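Local coordinates for protein JSC1_58120g3 ([Leptolyngbya] sp. JSC-1, PDB 6XHH) that probably senses far-red light through the bilin chromophore bound by its GAF domain, as a cyanobacteriochrome of the phytochrome superfamily, at residues Q3-V8 and M164-Q169; Y41-D46 and P71-H76; F87-I92 and R111-C116. One frame throughout, in Å; residues are numbered along the deposited sequence.

Contact 1: residues Q3-V8 and M164-Q169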
loop_
_atom_site.group_PDB
_atom_site.type_symbol
_atom_site.label_atom_id
_atom_site.label_comp_id
_atom_site.label_asym_id
_atom_site.label_seq_id
_atom_site.Cartn_x
_atom_site.Cartn_y
_atom_site.Cartn_z
ATOM N N GLN A 3 10.457 -6.996 -15.497
ATOM C CA GLN A 3 11.873 -6.845 -15.184
ATOM C C GLN A 3 12.062 -6.118 -13.861
ATOM O O GLN A 3 12.856 -6.549 -13.014
ATOM C CB GLN A 3 12.591 -6.106 -16.316
ATOM C CG GLN A 3 12.132 -6.478 -17.732
ATOM C CD GLN A 3 10.824 -5.814 -18.146
ATOM O OE1 GLN A 3 10.770 -4.604 -18.373
ATOM N NE2 GLN A 3 9.767 -6.607 -18.255
ATOM N N ALA A 4 11.336 -5.016 -13.658
ATOM C CA ALA A 4 11.354 -4.354 -12.360
ATOM C C ALA A 4 10.862 -5.292 -11.262
ATOM O O ALA A 4 11.472 -5.378 -10.192
ATOM C CB ALA A 4 10.511 -3.077 -12.404
ATOM N N LEU A 5 9.767 -6.018 -11.516
ATOM C CA LEU A 5 9.266 -6.965 -10.523
ATOM C C LEU A 5 10.288 -8.051 -10.221
ATOM O O LEU A 5 10.502 -8.402 -9.057
ATOM C CB LEU A 5 7.963 -7.605 -10.996
ATOM C CG LEU A 5 7.362 -8.673 -10.082
ATOM C CD1 LEU A 5 7.039 -8.095 -8.707
ATOM C CD2 LEU A 5 6.089 -9.194 -10.732
ATOM N N ASN A 6 10.912 -8.612 -11.258
ATOM C CA ASN A 6 11.887 -9.671 -11.030
ATOM C C ASN A 6 13.045 -9.165 -10.182
ATOM O O ASN A 6 13.560 -9.890 -9.324
ATOM C CB ASN A 6 12.388 -10.217 -12.365
ATOM C CG ASN A 6 13.488 -11.237 -12.194
ATOM O OD1 ASN A 6 13.259 -12.327 -11.669
ATOM N ND2 ASN A 6 14.694 -10.888 -12.631
ATOM N N ARG A 7 13.445 -7.910 -10.392
ATOM C CA ARG A 7 14.478 -7.294 -9.567
ATOM C C ARG A 7 14.038 -7.205 -8.114
ATOM O O ARG A 7 14.807 -7.520 -7.200
ATOM C CB ARG A 7 14.812 -5.904 -10.108
ATOM C CG ARG A 7 16.070 -5.300 -9.525
ATOM C CD ARG A 7 16.187 -3.823 -9.872
ATOM N NE ARG A 7 15.358 -2.988 -9.006
ATOM C CZ ARG A 7 15.692 -2.645 -7.765
ATOM N NH1 ARG A 7 16.833 -3.083 -7.243
ATOM N NH2 ARG A 7 14.883 -1.877 -7.044
ATOM N N VAL A 8 12.798 -6.763 -7.883
ATOM C CA VAL A 8 12.283 -6.657 -6.518
ATOM C C VAL A 8 12.262 -8.027 -5.849
ATOM O O VAL A 8 12.716 -8.188 -4.712
ATOM C CB VAL A 8 10.884 -6.008 -6.519
ATOM C CG1 VAL A 8 10.307 -5.972 -5.116
ATOM C CG2 VAL A 8 10.935 -4.610 -7.104
ATOM N N MET A 164 0.580 -4.827 -6.489
ATOM C CA MET A 164 -0.179 -5.995 -6.078
ATOM C C MET A 164 0.663 -7.261 -6.147
ATOM O O MET A 164 0.517 -8.139 -5.292
ATOM C CB MET A 164 -1.439 -6.127 -6.938
ATOM C CG MET A 164 -2.424 -4.957 -6.753
ATOM S SD MET A 164 -3.882 -4.981 -7.825
ATOM C CE MET A 164 -4.699 -6.466 -7.272
ATOM N N ARG A 165 1.566 -7.363 -7.129
ATOM C CA ARG A 165 2.439 -8.534 -7.205
ATOM C C ARG A 165 3.470 -8.523 -6.089
ATOM O O ARG A 165 3.814 -9.578 -5.548
ATOM C CB ARG A 165 3.146 -8.596 -8.559
ATOM C CG ARG A 165 2.220 -8.760 -9.755
ATOM C CD ARG A 165 1.440 -10.057 -9.703
ATOM N NE ARG A 165 0.227 -9.951 -8.893
ATOM C CZ ARG A 165 -0.834 -9.217 -9.219
ATOM N NH1 ARG A 165 -0.840 -8.508 -10.339
ATOM N NH2 ARG A 165 -1.892 -9.190 -8.419
ATOM N N VAL A 166 3.984 -7.341 -5.747
ATOM C CA VAL A 166 4.900 -7.235 -4.615
ATOM C C VAL A 166 4.191 -7.624 -3.322
ATOM O O VAL A 166 4.740 -8.355 -2.488
ATOM C CB VAL A 166 5.483 -5.818 -4.545
ATOM C CG1 VAL A 166 6.299 -5.648 -3.274
ATOM C CG2 VAL A 166 6.356 -5.549 -5.773
ATOM N N ALA A 167 2.958 -7.153 -3.143
ATOM C CA ALA A 167 2.195 -7.542 -1.964
ATOM C C ALA A 167 1.955 -9.049 -1.941
ATOM O O ALA A 167 1.972 -9.674 -0.873
ATOM C CB ALA A 167 0.874 -6.768 -1.923
ATOM N N ASP A 168 1.728 -9.649 -3.109
ATOM C CA ASP A 168 1.655 -11.105 -3.196
ATOM C C ASP A 168 2.914 -11.752 -2.625
ATOM O O ASP A 168 2.838 -12.705 -1.842
ATOM C CB ASP A 168 1.459 -11.528 -4.652
ATOM C CG ASP A 168 0.041 -11.295 -5.153
ATOM O OD1 ASP A 168 -0.868 -11.065 -4.328
ATOM O OD2 ASP A 168 -0.146 -11.362 -6.387
ATOM N N GLN A 169 4.085 -11.250 -3.028
ATOM C CA GLN A 169 5.347 -11.795 -2.533
ATOM C C GLN A 169 5.475 -11.618 -1.025
ATOM O O GLN A 169 5.902 -12.535 -0.317
ATOM C CB GLN A 169 6.514 -11.121 -3.254
ATOM C CG GLN A 169 6.593 -11.450 -4.725
ATOM C CD GLN A 169 6.477 -12.942 -4.977
ATOM O OE1 GLN A 169 7.320 -13.719 -4.538
ATOM N NE2 GLN A 169 5.412 -13.349 -5.658
#
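Leu5 lays its forked end over the base of Arg165 and the flank of Val166. Its CD2 branch comes to 3.7 Å from CB of Arg165 and also meets CG of that residue. The other branch, CD1, lies 3.9 Å from Val166 CG2 and equally close to Arg165 CB. CG of Leu5 stands opposite the backbone N (chi1 177°), which carries both methyl groups toward helix 157-178. Leu5 and Val166 run alongside each other, pointing opposite ways.

One turn further along, Val8 adds a second touch. Its CG1 packs 4.0 Å from CG2 of Val166, and Val8 lies roughly perpendicular to Val166. CG2 of Val166 is thus shared by Leu5 and Val8. The short helical segments run in nearly the same direction, at 23°, with their axes 10.6 Å apart. This is apolar packing between the N-terminal helix 2-13 and the long C-terminal helix 157-178 of the GAF fold. Val166 also touches Thr25 and Val29 of helix 18-33, and Leu144 of the sheet.

An alanine in place of Leu5 would lack both methyl branches and is likely to leave a gap beside Arg165 CB and Val166 CG2.

Only the base of Arg165 serves the contact. The chain then bends at chi2 and chi3 and takes the guanidinium away from Leu5. NE donates an almost straight bond to Asp168 OD2 at 2.9 Å, within the guanidinium plane, as part of a salt bridge. The NH2 bond to the same oxygen is weak. NE meets OD2 on its anti side, 35° out of the carboxylate plane.

Contact 2: residues Y41-D46 and P71-H76. With M1V (mesobiliverdin IX(alpha)), chain C.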
loop_
_atom_site.group_PDB
_atom_site.type_symbol
_atom_site.label_atom_id
_atom_site.label_comp_id
_atom_site.label_asym_id
_atom_site.label_seq_id
_atom_site.Cartn_x
_atom_site.Cartn_y
_atom_site.Cartn_z
ATOM N N TYR A 41 1.671 -2.131 6.538
ATOM C CA TYR A 41 0.741 -1.886 7.627
ATOM C C TYR A 41 -0.003 -3.177 7.908
ATOM O O TYR A 41 -0.497 -3.831 6.980
ATOM C CB TYR A 41 -0.212 -0.764 7.218
ATOM C CG TYR A 41 -1.462 -0.496 8.024
ATOM C CD1 TYR A 41 -2.624 -1.216 7.785
ATOM C CD2 TYR A 41 -1.520 0.570 8.906
ATOM C CE1 TYR A 41 -3.803 -0.930 8.451
ATOM C CE2 TYR A 41 -2.698 0.876 9.591
ATOM C CZ TYR A 41 -3.834 0.119 9.347
ATOM O OH TYR A 41 -4.996 0.420 10.016
ATOM N N LYS A 42 -0.041 -3.561 9.177
ATOM C CA LYS A 42 -0.639 -4.819 9.591
ATOM C C LYS A 42 -1.996 -4.585 10.244
ATOM O O LYS A 42 -2.110 -3.791 11.185
ATOM C CB LYS A 42 0.287 -5.551 10.558
ATOM C CG LYS A 42 -0.308 -6.833 11.103
ATOM C CD LYS A 42 0.707 -7.572 11.967
ATOM C CE LYS A 42 0.127 -8.916 12.385
ATOM N NZ LYS A 42 1.051 -9.766 13.182
ATOM N N PHE A 43 -3.010 -5.294 9.762
ATOM C CA PHE A 43 -4.330 -5.229 10.374
ATOM C C PHE A 43 -4.347 -5.904 11.742
ATOM O O PHE A 43 -3.795 -6.994 11.930
ATOM C CB PHE A 43 -5.370 -5.902 9.489
ATOM C CG PHE A 43 -5.855 -5.060 8.354
ATOM C CD1 PHE A 43 -6.347 -3.783 8.562
ATOM C CD2 PHE A 43 -5.825 -5.573 7.061
ATOM C CE1 PHE A 43 -6.807 -3.022 7.487
ATOM C CE2 PHE A 43 -6.265 -4.819 5.980
ATOM C CZ PHE A 43 -6.769 -3.545 6.199
ATOM N N ARG A 44 -5.007 -5.256 12.693
ATOM C CA ARG A 44 -5.449 -5.921 13.906
ATOM C C ARG A 44 -6.693 -6.742 13.601
ATOM O O ARG A 44 -7.210 -6.748 12.479
ATOM C CB ARG A 44 -5.755 -4.904 15.003
ATOM C CG ARG A 44 -4.709 -3.839 15.199
ATOM C CD ARG A 44 -5.170 -2.848 16.254
ATOM N NE ARG A 44 -4.320 -1.667 16.254
ATOM C CZ ARG A 44 -4.674 -0.493 16.764
ATOM N NH1 ARG A 44 -5.875 -0.339 17.305
ATOM N NH2 ARG A 44 -3.839 0.529 16.691
ATOM N N GLU A 45 -7.202 -7.430 14.625
ATOM C CA GLU A 45 -8.360 -8.289 14.425
ATOM C C GLU A 45 -9.611 -7.505 14.050
ATOM O O GLU A 45 -10.535 -8.081 13.461
ATOM C CB GLU A 45 -8.604 -9.115 15.688
ATOM C CG GLU A 45 -8.613 -8.319 16.990
ATOM C CD GLU A 45 -9.887 -7.505 17.175
ATOM O OE1 GLU A 45 -10.951 -7.981 16.731
ATOM O OE2 GLU A 45 -9.829 -6.390 17.742
ATOM N N ASP A 46 -9.676 -6.221 14.394
ATOM C CA ASP A 46 -10.843 -5.405 14.069
ATOM C C ASP A 46 -10.639 -4.545 12.831
ATOM O O ASP A 46 -11.478 -3.682 12.540
ATOM C CB ASP A 46 -11.241 -4.521 15.260
ATOM C CG ASP A 46 -10.101 -3.636 15.761
ATOM O OD1 ASP A 46 -9.003 -3.657 15.165
ATOM O OD2 ASP A 46 -10.305 -2.904 16.769
ATOM N N PRO A 71 -12.330 3.988 10.836
ATOM C CA PRO A 71 -13.665 3.486 11.192
ATOM C C PRO A 71 -14.369 2.798 10.048
ATOM O O PRO A 71 -15.160 1.877 10.286
ATOM C CB PRO A 71 -14.420 4.758 11.617
ATOM C CG PRO A 71 -13.393 5.782 11.860
ATOM C CD PRO A 71 -12.249 5.454 10.947
ATOM N N TYR A 72 -14.124 3.239 8.816
ATOM C CA TYR A 72 -14.733 2.600 7.658
ATOM C C TYR A 72 -14.189 1.193 7.462
ATOM O O TYR A 72 -14.950 0.251 7.224
ATOM C CB TYR A 72 -14.487 3.449 6.411
ATOM C CG TYR A 72 -15.130 2.899 5.167
ATOM C CD1 TYR A 72 -14.443 2.039 4.324
ATOM C CD2 TYR A 72 -16.428 3.247 4.830
ATOM C CE1 TYR A 72 -15.043 1.527 3.180
ATOM C CE2 TYR A 72 -17.036 2.739 3.685
ATOM C CZ TYR A 72 -16.328 1.881 2.861
ATOM O OH TYR A 72 -16.897 1.352 1.723
ATOM N N LEU A 73 -12.867 1.041 7.515
ATOM C CA LEU A 73 -12.275 -0.289 7.392
ATOM C C LEU A 73 -12.746 -1.217 8.510
ATOM O O LEU A 73 -12.894 -2.429 8.295
ATOM C CB LEU A 73 -10.744 -0.183 7.377
ATOM C CG LEU A 73 -10.104 0.502 6.155
ATOM C CD1 LEU A 73 -8.609 0.371 6.163
ATOM C CD2 LEU A 73 -10.655 -0.046 4.845
ATOM N N ASN A 74 -12.994 -0.673 9.703
ATOM C CA ASN A 74 -13.505 -1.495 10.798
ATOM C C ASN A 74 -14.937 -1.934 10.520
ATOM O O ASN A 74 -15.262 -3.124 10.615
ATOM C CB ASN A 74 -13.416 -0.706 12.107
ATOM C CG ASN A 74 -14.137 -1.385 13.271
ATOM O OD1 ASN A 74 -15.076 -0.826 13.843
ATOM N ND2 ASN A 74 -13.677 -2.562 13.647
ATOM N N GLU A 75 -15.800 -0.989 10.136
ATOM C CA GLU A 75 -17.207 -1.316 9.955
ATOM C C GLU A 75 -17.416 -2.250 8.776
ATOM O O GLU A 75 -18.351 -3.058 8.791
ATOM C CB GLU A 75 -18.041 -0.048 9.785
ATOM C CG GLU A 75 -19.548 -0.299 9.915
ATOM C CD GLU A 75 -20.006 -0.486 11.359
ATOM O OE1 GLU A 75 -19.150 -0.551 12.267
ATOM O OE2 GLU A 75 -21.231 -0.569 11.591
ATOM N N HIS A 76 -16.557 -2.172 7.761
ATOM C CA HIS A 76 -16.678 -3.024 6.586
ATOM C C HIS A 76 -15.649 -4.157 6.578
ATOM O O HIS A 76 -15.416 -4.762 5.527
ATOM C CB HIS A 76 -16.587 -2.186 5.309
ATOM C CG HIS A 76 -17.634 -1.116 5.228
ATOM N ND1 HIS A 76 -18.879 -1.341 4.682
ATOM C CD2 HIS A 76 -17.639 0.167 5.658
ATOM C CE1 HIS A 76 -19.598 -0.236 4.759
ATOM N NE2 HIS A 76 -18.871 0.693 5.351
HETATM O OA M1V C . -9.471 7.557 9.675
HETATM C C1A M1V C . -10.601 7.779 9.264
HETATM N NA M1V C . -11.100 7.273 8.130
HETATM C C2A M1V C . -11.565 8.582 9.905
HETATM C CMA M1V C . -11.377 9.325 11.208
HETATM C C3A M1V C . -12.718 8.575 9.124
HETATM C CAA M1V C . -13.991 9.284 9.388
HETATM C CBA M1V C . -15.169 8.321 9.552
HETATM C C4A M1V C . -12.414 7.720 7.954
HETATM C CHA M1V C . -13.299 7.439 6.949
HETATM C C1B M1V C . -13.149 6.612 5.749
HETATM C C2B M1V C . -14.190 6.507 4.789
HETATM C CMB M1V C . -15.523 7.213 4.851
HETATM C C3B M1V C . -13.755 5.672 3.804
HETATM C CAB M1V C . -14.526 5.268 2.560
HETATM C CBB M1V C . -13.941 5.973 1.324
HETATM C CGB M1V C . -14.221 7.459 1.377
HETATM O O2B M1V C . -15.398 7.878 1.259
HETATM O O1B M1V C . -13.300 8.291 1.536
HETATM N NB M1V C . -12.122 5.847 5.347
HETATM C C4B M1V C . -12.442 5.256 4.176
HETATM C CHB M1V C . -11.699 4.371 3.380
HETATM C C1C M1V C . -10.352 3.980 3.418
HETATM C C2C M1V C . -9.730 3.330 2.344
HETATM C CAC M1V C . -10.429 2.901 1.072
HETATM C CBC M1V C . -11.110 1.561 1.469
HETATM C CGC M1V C . -12.242 1.105 0.561
HETATM O O2C M1V C . -12.558 1.768 -0.452
HETATM O O1C M1V C . -12.889 0.058 0.819
HETATM C C3C M1V C . -8.409 3.091 2.719
HETATM C CMC M1V C . -7.382 2.410 1.859
HETATM N NC M1V C . -9.424 4.162 4.419
HETATM C C4C M1V C . -8.227 3.630 4.010
HETATM C CHC M1V C . -7.108 3.667 4.892
HETATM C C1D M1V C . -5.784 3.375 4.670
HETATM C C2D M1V C . -4.928 2.681 5.568
HETATM C CMD M1V C . -5.337 2.093 6.897
HETATM N ND M1V C . -5.030 3.766 3.572
HETATM C C4D M1V C . -3.769 3.317 3.744
HETATM O OD M1V C . -2.868 3.513 2.928
HETATM C C3D M1V C . -3.694 2.627 4.997
HETATM C CAD M1V C . -2.480 1.946 5.577
HETATM C CBD M1V C . -1.532 2.991 6.121
#
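Asn74 reaches across to the backbone of Asp46 with its amide nitrogen. CB of Asn74 already lies 3.6 Å from Asp46 O, and CG is at a similar distance. With CG opposite the backbone N (chi1 170°), the amide is brought up to this oxygen. ND2 at the tip then donates to Asp46 O at 2.7 Å, with an N-H...O angle of 171°. The bond uses a lone pair in the carbonyl plane and lies nearly in the amide plane of Asn74. ND2 also passes CB of Asp46. CA of Asn74 makes a further CH...O contact with the same carbonyl, so two groups of one residue converge on it.

The second part of the contact is apolar. Leu73 CD1 sits at the edge of the Phe43 ring, 4.1 Å from CE1, and Leu73 meets the Phe43 side chain nearly at right angles. That methyl also touches the chromophore, at M1V CMD and CHC. Leu73 therefore fills the space between the ring and the bilin.

Tyr41 lays one ring face against the chromophore, with CZ 3.5 Å from M1V CMD. Its hydroxyl is hydrogen-bonded to Trp68 O. Tyr72 is enclosed on both faces: M1V CAB lies over the centre of one, and His76 CD2 over the centre of the other. Pro71 CD approaches M1V C1A to 3.3 Å. Asp70, just before the helix, is hydrogen-bonded to the bilin. Together, strand 37-43 and the short helix 71-75 form part of a bilin pocket of the kind found in phytochrome-type GAF domains.

Contact 3: residues F87-I92 and R111-C116. With M1V (mesobiliverdin IX(alpha)), chain C; EDO (1,2-ethanediol), chain D.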
loop_
_atom_site.group_PDB
_atom_site.type_symbol
_atom_site.label_atom_id
_atom_site.label_comp_id
_atom_site.label_asym_id
_atom_site.label_seq_id
_atom_site.Cartn_x
_atom_site.Cartn_y
_atom_site.Cartn_z
ATOM N N PHE A 87 -6.791 0.648 -4.026
ATOM C CA PHE A 87 -7.267 2.007 -3.808
ATOM C C PHE A 87 -6.217 2.963 -4.360
ATOM O O PHE A 87 -5.087 2.998 -3.862
ATOM C CB PHE A 87 -7.512 2.248 -2.320
ATOM C CG PHE A 87 -8.225 3.533 -2.013
ATOM C CD1 PHE A 87 -9.509 3.748 -2.467
ATOM C CD2 PHE A 87 -7.609 4.513 -1.258
ATOM C CE1 PHE A 87 -10.172 4.921 -2.187
ATOM C CE2 PHE A 87 -8.272 5.689 -0.978
ATOM C CZ PHE A 87 -9.552 5.896 -1.430
ATOM N N VAL A 88 -6.585 3.734 -5.378
ATOM C CA VAL A 88 -5.638 4.470 -6.215
ATOM C C VAL A 88 -6.051 5.934 -6.241
ATOM O O VAL A 88 -7.106 6.264 -6.782
ATOM C CB VAL A 88 -5.587 3.909 -7.641
ATOM C CG1 VAL A 88 -4.529 4.635 -8.456
ATOM C CG2 VAL A 88 -5.351 2.386 -7.620
ATOM N N VAL A 89 -5.232 6.808 -5.660
ATOM C CA VAL A 89 -5.575 8.229 -5.505
ATOM C C VAL A 89 -4.385 9.092 -5.923
ATOM O O VAL A 89 -3.417 9.241 -5.164
ATOM C CB VAL A 89 -6.005 8.546 -4.072
ATOM C CG1 VAL A 89 -6.348 10.037 -3.939
ATOM C CG2 VAL A 89 -7.187 7.659 -3.673
ATOM N N ASP A 90 -4.456 9.683 -7.122
ATOM C CA ASP A 90 -3.394 10.586 -7.564
ATOM C C ASP A 90 -3.243 11.767 -6.612
ATOM O O ASP A 90 -2.127 12.184 -6.292
ATOM C CB ASP A 90 -3.687 11.128 -8.961
ATOM C CG ASP A 90 -3.552 10.089 -10.044
ATOM O OD1 ASP A 90 -3.360 8.905 -9.711
ATOM O OD2 ASP A 90 -3.602 10.479 -11.230
ATOM N N ASP A 91 -4.366 12.326 -6.176
ATOM C CA ASP A 91 -4.419 13.595 -5.457
ATOM C C ASP A 91 -5.529 13.448 -4.422
ATOM O O ASP A 91 -6.690 13.321 -4.805
ATOM C CB ASP A 91 -4.712 14.729 -6.443
ATOM C CG ASP A 91 -4.727 16.109 -5.805
ATOM O OD1 ASP A 91 -4.990 16.226 -4.601
ATOM O OD2 ASP A 91 -4.501 17.081 -6.549
ATOM N N ILE A 92 -5.191 13.456 -3.127
ATOM C CA ILE A 92 -6.200 13.197 -2.100
ATOM C C ILE A 92 -7.329 14.223 -2.113
ATOM O O ILE A 92 -8.395 13.976 -1.530
ATOM C CB ILE A 92 -5.575 13.120 -0.686
ATOM C CG1 ILE A 92 -5.016 14.476 -0.235
ATOM C CG2 ILE A 92 -4.549 11.988 -0.606
ATOM C CD1 ILE A 92 -4.686 14.498 1.269
ATOM N N ARG A 111 -13.473 9.795 -8.033
ATOM C CA ARG A 111 -14.469 9.818 -6.970
ATOM C C ARG A 111 -13.892 10.482 -5.727
ATOM O O ARG A 111 -13.002 9.907 -5.095
ATOM C CB ARG A 111 -14.935 8.401 -6.643
ATOM C CG ARG A 111 -16.067 8.337 -5.648
ATOM C CD ARG A 111 -16.459 6.886 -5.381
ATOM N NE ARG A 111 -17.871 6.758 -5.042
ATOM C CZ ARG A 111 -18.345 6.732 -3.801
ATOM N NH1 ARG A 111 -17.522 6.827 -2.766
ATOM N NH2 ARG A 111 -19.650 6.609 -3.595
ATOM N N PRO A 112 -14.382 11.655 -5.328
ATOM C CA PRO A 112 -13.804 12.356 -4.175
ATOM C C PRO A 112 -13.905 11.552 -2.890
ATOM O O PRO A 112 -14.859 10.810 -2.663
ATOM C CB PRO A 112 -14.635 13.645 -4.096
ATOM C CG PRO A 112 -15.084 13.876 -5.506
ATOM C CD PRO A 112 -15.355 12.493 -6.051
ATOM N N LEU A 113 -12.892 11.718 -2.039
ATOM C CA LEU A 113 -12.836 11.048 -0.746
ATOM C C LEU A 113 -13.639 11.815 0.299
ATOM O O LEU A 113 -13.823 13.028 0.202
ATOM C CB LEU A 113 -11.384 10.927 -0.268
ATOM C CG LEU A 113 -10.488 9.823 -0.836
ATOM C CD1 LEU A 113 -10.407 9.814 -2.352
ATOM C CD2 LEU A 113 -9.101 9.981 -0.242
ATOM N N THR A 114 -14.121 11.087 1.303
ATOM C CA THR A 114 -14.797 11.694 2.445
ATOM C C THR A 114 -13.811 12.544 3.240
ATOM O O THR A 114 -12.634 12.210 3.338
ATOM C CB THR A 114 -15.386 10.581 3.320
ATOM O OG1 THR A 114 -16.426 9.901 2.595
ATOM C CG2 THR A 114 -15.923 11.116 4.635
ATOM N N ASP A 115 -14.292 13.649 3.827
ATOM C CA ASP A 115 -13.347 14.619 4.381
ATOM C C ASP A 115 -12.552 14.052 5.555
ATOM O O ASP A 115 -11.378 14.394 5.726
ATOM C CB ASP A 115 -14.051 15.914 4.791
ATOM C CG ASP A 115 -13.061 17.048 5.026
ATOM O OD1 ASP A 115 -12.057 17.109 4.285
ATOM O OD2 ASP A 115 -13.271 17.865 5.951
ATOM N N CYS A 116 -13.164 13.202 6.394
ATOM C CA CYS A 116 -12.405 12.648 7.521
ATOM C C CYS A 116 -11.344 11.654 7.066
ATOM O O CYS A 116 -10.312 11.500 7.742
ATOM C CB CYS A 116 -13.331 12.003 8.567
ATOM S SG CYS A 116 -14.390 10.634 8.117
HETATM O OA M1V C . -9.471 7.557 9.675
HETATM C C1A M1V C . -10.601 7.779 9.264
HETATM N NA M1V C . -11.100 7.273 8.130
HETATM C C2A M1V C . -11.565 8.582 9.905
HETATM C CMA M1V C . -11.377 9.325 11.208
HETATM C C3A M1V C . -12.718 8.575 9.124
HETATM C CAA M1V C . -13.991 9.284 9.388
HETATM C CBA M1V C . -15.169 8.321 9.552
HETATM C C4A M1V C . -12.414 7.720 7.954
HETATM C CHA M1V C . -13.299 7.439 6.949
HETATM C C1B M1V C . -13.149 6.612 5.749
HETATM C C2B M1V C . -14.190 6.507 4.789
HETATM C CMB M1V C . -15.523 7.213 4.851
HETATM C C3B M1V C . -13.755 5.672 3.804
HETATM C CAB M1V C . -14.526 5.268 2.560
HETATM C CBB M1V C . -13.941 5.973 1.324
HETATM C CGB M1V C . -14.221 7.459 1.377
HETATM O O2B M1V C . -15.398 7.878 1.259
HETATM O O1B M1V C . -13.300 8.291 1.536
HETATM N NB M1V C . -12.122 5.847 5.347
HETATM C C4B M1V C . -12.442 5.256 4.176
HETATM C CHB M1V C . -11.699 4.371 3.380
HETATM C C1C M1V C . -10.352 3.980 3.418
HETATM C C2C M1V C . -9.730 3.330 2.344
HETATM C CAC M1V C . -10.429 2.901 1.072
HETATM C CBC M1V C . -11.110 1.561 1.469
HETATM C CGC M1V C . -12.242 1.105 0.561
HETATM O O2C M1V C . -12.558 1.768 -0.452
HETATM O O1C M1V C . -12.889 0.058 0.819
HETATM C C3C M1V C . -8.409 3.091 2.719
HETATM C CMC M1V C . -7.382 2.410 1.859
HETATM N NC M1V C . -9.424 4.162 4.419
HETATM C C4C M1V C . -8.227 3.630 4.010
HETATM C CHC M1V C . -7.108 3.667 4.892
HETATM C C1D M1V C . -5.784 3.375 4.670
HETATM C C2D M1V C . -4.928 2.681 5.568
HETATM C CMD M1V C . -5.337 2.093 6.897
HETATM N ND M1V C . -5.030 3.766 3.572
HETATM C C4D M1V C . -3.769 3.317 3.744
HETATM O OD M1V C . -2.868 3.513 2.928
HETATM C C3D M1V C . -3.694 2.627 4.997
HETATM C CAD M1V C . -2.480 1.946 5.577
HETATM C CBD M1V C . -1.532 2.991 6.121
HETATM C C1 EDO D . -20.316 10.536 2.976
HETATM O O1 EDO D . -19.179 9.681 2.798
HETATM C C2 EDO D . -19.911 11.757 3.797
HETATM O O2 EDO D . -19.258 12.714 2.950
HETATM O O HOH W 1 -10.926 13.750 -2.877
#
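Leu113 sets its branched end against Phe87 and Val89, and this is the tightly packed side of the contact. Its CG stands 4.1 Å from Phe87 CZ, at the edge of the ring and near its plane. Phe87 and Leu113 approach each other head-on from their two backbones. Leu113 CD1 also touches Phe87 CZ, and it meets Val89 CG2 at 4.1 Å. CG of Leu113 is turned opposite the carbonyl carbon (chi1 -80°), which leads the branches to the strand. One face of the Phe87 ring is taken by the chromophore, with M1V CAC 3.6 Å above its centre. So Leu113 sits at the ring's edge and the bilin over one face; the ring also meets that of His117.

The join at Ile92 is looser. Leu113 CD2 comes no nearer to Ile92 O than 4.3 Å. A water links the backbones instead: it donates to Ile92 O and accepts from Leu113 N.

The segment 111-116 also holds the bilin directly. Thr114 N donates to M1V O1B, and Thr114 OG1 donates to M1V O2B at 2.6 Å, so both oxygens of the B-ring propionate are held. A second bond from N to O2B is weak. Thr114 OG1 also accepts a bond from a 1,2-ethanediol, probably left from the crystallisation liquor. Cys116 SG is covalently bound to M1V CAA at 1.9 Å, the thioether link that holds the chromophore in the GAF domain.

Strand 87-89 is an outermost strand of the main sheet, hydrogen-bonded to strand 128-136. The loop with Leu113 packs against it and leads into helix 115-123, where Ile118 and Leu121 touch both Leu113 and Ile92.

How the contacts relate
From the N terminus, helix 2-13 comes first, and its partner in contact 1 arrives only near the end of the chain, on helix 157-178. Contact 1 thus closes a loop that takes in both of the others. Within it, contact 2 closes a short loop from strand 37-43 to helix 71-75. Contact 3 then opens at strand 87-89 and closes just at the start of helix 115-123. These two follow in series and do not cross. Their centres are about 18 Å apart, and both touch the bilin. Contact 1 lies on the opposite side of the chain's centre, about 25 Å from each, centre to centre, and joins the terminal helices.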